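Local coordinates for Peptide/nickel transport system substrate-binding protein (Listeria monocytogenes serotype 1/2a, PDB 5KZT) that binds peptides, as captured here, and probably delivers them for uptake as the substrate-binding component of an oligopeptide transporter, at residues Asn319-Glu324 and Ser433-Leu438; Gly89-Ala94 and Asp142-Glu147. All coordinates share one frame; numbering follows the deposited sequence.

Contact 1. Residues Asn319-Glu324 and Ser433-Leu438; sequences NNLVPE and STFLDL
Val322 and Phe435 have the nearest CA atoms of the two segments, 6.4 Å apart. Residues 319-324 belong to an irregular loop that bends at Leu321, the one residue here with helical backbone angles, and runs extended from Val322 onward. Facing it is the short helix that begins at Ser433, whose carbonyl accepts from the N of Asp437; the chain then passes into a 3-10 turn at Asp437-Leu438. No hydrogen bond links the segments, and the contact is made mainly by apolar side chains.

Phe435 is the piece pushed into the loop. Pro323 lies over one face of its ring: CD sits 3.2 Å above the ring plane, displaced toward the rim at CZ and CE2, in a CH-pi contact 3.7 Å from the ring centroid and 28° off the normal. Nearer the root of the side chain, Leu321, with CG anti to its backbone N (chi1 173°), reaches out to the helix and sets CG 3.8 Å from Phe435 CB, while its CD2 lies 3.7 Å from Phe435 O. The same CD2 extends the contact to Leu436, whose CD2 is 4.4 Å away. Val322 CG2 completes the grip on the phenylalanine, 4.2 Å from Phe435 CB. Leu321 O lies obliquely to the ring, 3.7 Å from Phe435 CD1, and is satisfied by a hydrogen bond with Thr272 OG1.

In this family 5 solute-binding protein, the buried contact thus packs the loop after strand 316-317 onto the short helix after strand 420-425. Trp425, at the end of strand 420-425, meets the Phe435 ring edge-to-face, and Thr272 of strand 264-277 touches both Phe435 and Pro323. Tyr336 of helix 336-340 packs on Val322 and Leu436, while helix 471-487 brings Leu484 to Leu321 and Met477 to Leu436.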
loop_
_atom_site.group_PDB
_atom_site.type_symbol
_atom_site.label_atom_id
_atom_site.label_comp_id
_atom_site.label_asym_id
_atom_site.label_seq_id
_atom_site.Cartn_x
_atom_site.Cartn_y
_atom_site.Cartn_z
ATOM N N ASN A 319 -18.789 -0.644 0.516
ATOM C CA ASN A 319 -19.552 -0.645 -0.739
ATOM C C ASN A 319 -19.014 0.417 -1.701
ATOM O O ASN A 319 -19.724 0.913 -2.598
ATOM C CB ASN A 319 -21.014 -0.402 -0.424
ATOM C CG ASN A 319 -21.590 -1.462 0.489
ATOM O OD1 ASN A 319 -21.956 -1.183 1.627
ATOM N ND2 ASN A 319 -21.662 -2.673 0.009
ATOM N N ASN A 320 -17.748 0.778 -1.476
ATOM C CA ASN A 320 -16.981 1.708 -2.274
ATOM C C ASN A 320 -15.521 1.261 -2.252
ATOM O O ASN A 320 -15.024 0.711 -1.250
ATOM C CB ASN A 320 -17.024 3.113 -1.698
ATOM C CG ASN A 320 -18.425 3.677 -1.612
ATOM O OD1 ASN A 320 -19.151 3.391 -0.665
ATOM N ND2 ASN A 320 -18.808 4.474 -2.605
ATOM N N LEU A 321 -14.818 1.537 -3.337
ATOM C CA LEU A 321 -13.373 1.394 -3.381
ATOM C C LEU A 321 -12.690 2.440 -2.512
ATOM O O LEU A 321 -11.755 2.128 -1.755
ATOM C CB LEU A 321 -12.877 1.525 -4.821
ATOM C CG LEU A 321 -11.375 1.564 -4.990
ATOM C CD1 LEU A 321 -10.727 0.330 -4.382
ATOM C CD2 LEU A 321 -11.031 1.729 -6.466
ATOM N N VAL A 322 -13.144 3.685 -2.638
ATOM C CA VAL A 322 -12.616 4.791 -1.851
ATOM C C VAL A 322 -13.197 4.669 -0.438
ATOM O O VAL A 322 -14.390 4.480 -0.287
ATOM C CB VAL A 322 -12.947 6.158 -2.484
ATOM C CG1 VAL A 322 -12.539 7.306 -1.560
ATOM C CG2 VAL A 322 -12.287 6.281 -3.859
ATOM N N PRO A 323 -12.339 4.697 0.595
ATOM C CA PRO A 323 -12.824 4.521 1.956
ATOM C C PRO A 323 -13.581 5.747 2.479
ATOM O O PRO A 323 -13.291 6.867 2.067
ATOM C CB PRO A 323 -11.548 4.255 2.756
ATOM C CG PRO A 323 -10.483 4.907 1.963
ATOM C CD PRO A 323 -10.870 4.700 0.541
ATOM N N GLU A 324 -14.555 5.508 3.357
ATOM C CA GLU A 324 -15.297 6.601 4.001
ATOM C C GLU A 324 -14.362 7.355 4.919
ATOM O O GLU A 324 -13.475 6.766 5.507
ATOM C CB GLU A 324 -16.434 6.079 4.852
ATOM C CG GLU A 324 -17.520 5.343 4.107
ATOM C CD GLU A 324 -18.654 5.008 5.036
ATOM O OE1 GLU A 324 -19.634 5.792 5.087
ATOM O OE2 GLU A 324 -18.530 3.992 5.756
ATOM N N SER A 433 -7.817 9.541 -6.527
ATOM C CA SER A 433 -6.976 8.957 -7.571
ATOM C C SER A 433 -5.999 7.903 -7.074
ATOM O O SER A 433 -5.664 6.990 -7.830
ATOM C CB SER A 433 -6.227 10.046 -8.351
ATOM O OG SER A 433 -5.308 10.751 -7.526
ATOM N N THR A 434 -5.539 7.997 -5.826
ATOM C CA THR A 434 -4.680 6.944 -5.291
ATOM C C THR A 434 -5.337 5.552 -5.415
ATOM O O THR A 434 -4.653 4.569 -5.703
ATOM C CB THR A 434 -4.192 7.220 -3.851
ATOM O OG1 THR A 434 -3.178 6.254 -3.502
ATOM C CG2 THR A 434 -5.333 7.197 -2.825
ATOM N N PHE A 435 -6.660 5.485 -5.259
ATOM C CA PHE A 435 -7.423 4.244 -5.468
ATOM C C PHE A 435 -7.851 4.036 -6.927
ATOM O O PHE A 435 -7.677 2.946 -7.501
ATOM C CB PHE A 435 -8.675 4.244 -4.579
ATOM C CG PHE A 435 -8.368 4.156 -3.097
ATOM C CD1 PHE A 435 -8.263 2.922 -2.476
ATOM C CD2 PHE A 435 -8.188 5.306 -2.333
ATOM C CE1 PHE A 435 -7.965 2.842 -1.122
ATOM C CE2 PHE A 435 -7.874 5.228 -0.989
ATOM C CZ PHE A 435 -7.761 3.985 -0.387
ATOM N N LEU A 436 -8.414 5.070 -7.524
ATOM C CA LEU A 436 -9.047 4.911 -8.839
ATOM C C LEU A 436 -8.040 4.611 -9.951
ATOM O O LEU A 436 -8.334 3.827 -10.853
ATOM C CB LEU A 436 -9.879 6.146 -9.179
ATOM C CG LEU A 436 -11.035 6.508 -8.224
ATOM C CD1 LEU A 436 -11.527 7.926 -8.479
ATOM C CD2 LEU A 436 -12.178 5.528 -8.346
ATOM N N ASP A 437 -6.848 5.205 -9.866
ATOM C CA ASP A 437 -5.823 5.010 -10.872
ATOM C C ASP A 437 -5.325 3.570 -11.023
ATOM O O ASP A 437 -4.741 3.225 -12.046
ATOM C CB ASP A 437 -4.615 5.892 -10.581
ATOM C CG ASP A 437 -4.864 7.347 -10.866
ATOM O OD1 ASP A 437 -5.926 7.728 -11.417
ATOM O OD2 ASP A 437 -3.972 8.136 -10.532
ATOM N N LEU A 438 -5.560 2.729 -10.022
ATOM C CA LEU A 438 -5.154 1.332 -10.115
ATOM C C LEU A 438 -5.733 0.582 -11.320
ATOM O O LEU A 438 -5.082 -0.301 -11.874
ATOM C CB LEU A 438 -5.586 0.591 -8.847
ATOM C CG LEU A 438 -5.050 1.117 -7.512
ATOM C CD1 LEU A 438 -5.624 0.307 -6.347
ATOM C CD2 LEU A 438 -3.535 1.133 -7.462
#

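Contact 2. Residues Gly89-Ala94 and Asp142-Glu147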
loop_
_atom_site.group_PDB
_atom_site.type_symbol
_atom_site.label_atom_id
_atom_site.label_comp_id
_atom_site.label_asym_id
_atom_site.label_seq_id
_atom_site.Cartn_x
_atom_site.Cartn_y
_atom_site.Cartn_z
ATOM N N GLY A 89 29.015 7.154 4.737
ATOM C CA GLY A 89 29.687 8.448 4.760
ATOM C C GLY A 89 29.584 9.322 3.512
ATOM O O GLY A 89 29.863 10.515 3.608
ATOM N N ASP A 90 29.188 8.777 2.352
ATOM C CA ASP A 90 29.002 9.607 1.137
ATOM C C ASP A 90 27.940 10.679 1.424
ATOM O O ASP A 90 26.928 10.376 2.058
ATOM C CB ASP A 90 28.490 8.785 -0.063
ATOM C CG ASP A 90 29.517 7.780 -0.620
ATOM O OD1 ASP A 90 30.668 7.710 -0.157
ATOM O OD2 ASP A 90 29.134 7.034 -1.557
ATOM N N PRO A 91 28.149 11.928 0.951
ATOM C CA PRO A 91 27.073 12.915 1.112
ATOM C C PRO A 91 25.843 12.574 0.248
ATOM O O PRO A 91 25.978 11.914 -0.799
ATOM C CB PRO A 91 27.720 14.212 0.619
ATOM C CG PRO A 91 28.635 13.735 -0.459
ATOM C CD PRO A 91 29.190 12.419 0.026
ATOM N N VAL A 92 24.667 12.983 0.715
ATOM C CA VAL A 92 23.445 12.879 -0.070
ATOM C C VAL A 92 23.382 14.150 -0.915
ATOM O O VAL A 92 23.402 15.273 -0.376
ATOM C CB VAL A 92 22.183 12.728 0.799
ATOM C CG1 VAL A 92 20.923 12.646 -0.073
ATOM C CG2 VAL A 92 22.304 11.507 1.728
ATOM N N THR A 93 23.376 13.976 -2.233
ATOM C CA THR A 93 23.447 15.113 -3.164
ATOM C C THR A 93 22.270 15.082 -4.135
ATOM O O THR A 93 21.530 14.086 -4.201
ATOM C CB THR A 93 24.747 15.095 -3.991
ATOM O OG1 THR A 93 24.672 14.060 -4.969
ATOM C CG2 THR A 93 25.969 14.900 -3.115
ATOM N N ALA A 94 22.134 16.152 -4.923
ATOM C CA ALA A 94 21.083 16.254 -5.941
ATOM C C ALA A 94 21.158 15.121 -6.942
ATOM O O ALA A 94 20.130 14.700 -7.455
ATOM C CB ALA A 94 21.174 17.587 -6.668
ATOM N N ASP A 142 23.005 22.163 -8.943
ATOM C CA ASP A 142 24.332 21.928 -8.412
ATOM C C ASP A 142 24.201 20.745 -7.437
ATOM O O ASP A 142 23.112 20.142 -7.332
ATOM C CB ASP A 142 24.943 23.219 -7.803
ATOM C CG ASP A 142 24.165 23.783 -6.599
ATOM O OD1 ASP A 142 23.602 23.043 -5.781
ATOM O OD2 ASP A 142 24.164 25.014 -6.431
ATOM N N ASP A 143 25.270 20.392 -6.730
ATOM C CA ASP A 143 25.214 19.198 -5.886
ATOM C C ASP A 143 24.186 19.266 -4.748
ATOM O O ASP A 143 23.754 18.211 -4.257
ATOM C CB ASP A 143 26.623 18.816 -5.387
ATOM C CG ASP A 143 27.511 18.288 -6.519
ATOM O OD1 ASP A 143 26.975 17.910 -7.582
ATOM O OD2 ASP A 143 28.749 18.262 -6.369
ATOM N N TYR A 144 23.755 20.467 -4.348
ATOM C CA TYR A 144 22.746 20.610 -3.287
ATOM C C TYR A 144 21.493 21.403 -3.694
ATOM O O TYR A 144 20.799 21.935 -2.837
ATOM C CB TYR A 144 23.422 21.188 -2.033
ATOM C CG TYR A 144 24.487 20.234 -1.541
ATOM C CD1 TYR A 144 24.151 19.147 -0.720
ATOM C CD2 TYR A 144 25.822 20.363 -1.960
ATOM C CE1 TYR A 144 25.114 18.235 -0.308
ATOM C CE2 TYR A 144 26.795 19.453 -1.553
ATOM C CZ TYR A 144 26.438 18.395 -0.732
ATOM O OH TYR A 144 27.404 17.500 -0.329
ATOM N N THR A 145 21.197 21.463 -4.994
ATOM C CA THR A 145 20.003 22.151 -5.501
ATOM C C THR A 145 19.347 21.352 -6.628
ATOM O O THR A 145 20.024 20.966 -7.594
ATOM C CB THR A 145 20.349 23.558 -6.031
ATOM O OG1 THR A 145 21.017 24.287 -5.000
ATOM C CG2 THR A 145 19.073 24.340 -6.486
ATOM N N LEU A 146 18.040 21.111 -6.484
ATOM C CA LEU A 146 17.219 20.499 -7.535
ATOM C C LEU A 146 16.275 21.512 -8.148
ATOM O O LEU A 146 15.764 22.422 -7.459
ATOM C CB LEU A 146 16.362 19.363 -6.980
ATOM C CG LEU A 146 17.062 18.104 -6.507
ATOM C CD1 LEU A 146 16.092 17.266 -5.706
ATOM C CD2 LEU A 146 17.646 17.319 -7.676
ATOM N N GLU A 147 16.040 21.351 -9.452
ATOM C CA GLU A 147 14.910 21.958 -10.099
ATOM C C GLU A 147 14.010 20.828 -10.591
ATOM O O GLU A 147 14.425 20.043 -11.447
ATOM C CB GLU A 147 15.320 22.834 -11.267
ATOM C CG GLU A 147 14.159 23.677 -11.780
ATOM C CD GLU A 147 14.437 24.321 -13.119
ATOM O OE1 GLU A 147 14.427 23.601 -14.166
ATOM O OE2 GLU A 147 14.646 25.553 -13.136
#
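Ala94 N, at the start of helix 94-105, donates to Asp143 O, a carbonyl in the middle of a beta turn. The bond is short and nearly straight, 2.7 Å with an N-H...O angle of 167°, yet the donor stands 38° out of the carbonyl plane. The methyl of Ala94 presses onto the same turn, its CB 3.3 Å from Asp142 O, and meets Leu146 CD2 at 3.7 Å on the strand that follows.

Tyr144 leans back along the loop. Its CG, anti to the carbonyl carbon (chi1 -62°), carries the ring to Val92 and Pro91: CE1 comes 3.4 Å from Val92 O, and OH lies 3.4 Å from Pro91 CB, the Pro91 and Tyr144 side chains crossing at about a right angle.

Asp142 braces the turn internally. Its OD1 accepts from Tyr144 N on the anti side and from Thr145 OG1 above the carboxylate plane, two bonds that should limit rotation of the carboxylate. Asp142-Thr145 forms a type I beta turn, the Tyr144 N bond making an Asx turn inside it, and joins strands 138-140 and 145-149 as a beta hairpin; it docks against a helix N terminus where Thr93 is the N-cap, its OG1 weakly bonded to Asn95 N.

Overall arrangement
From the N terminus, the chain leaves strand 75-79, passes through residues 89-94 into helix 94-105, and returns at 142-147, so contact 2 closes a loop of 47 intervening residues. It ties the start of that helix to the 138-140/145-149 hairpin of the antiparallel sheet. Much later, contact 1 closes a longer loop, with 108 residues between 319-324 and 433-438, joining the stretch after strand 316-317 to the short helix after strand 420-425; both strands belong to the seven-stranded mixed sheet. The loops follow in series, neither nested nor crossed. Their centres are 36 Å apart: contact 1 is buried, whereas contact 2 is only partly buried.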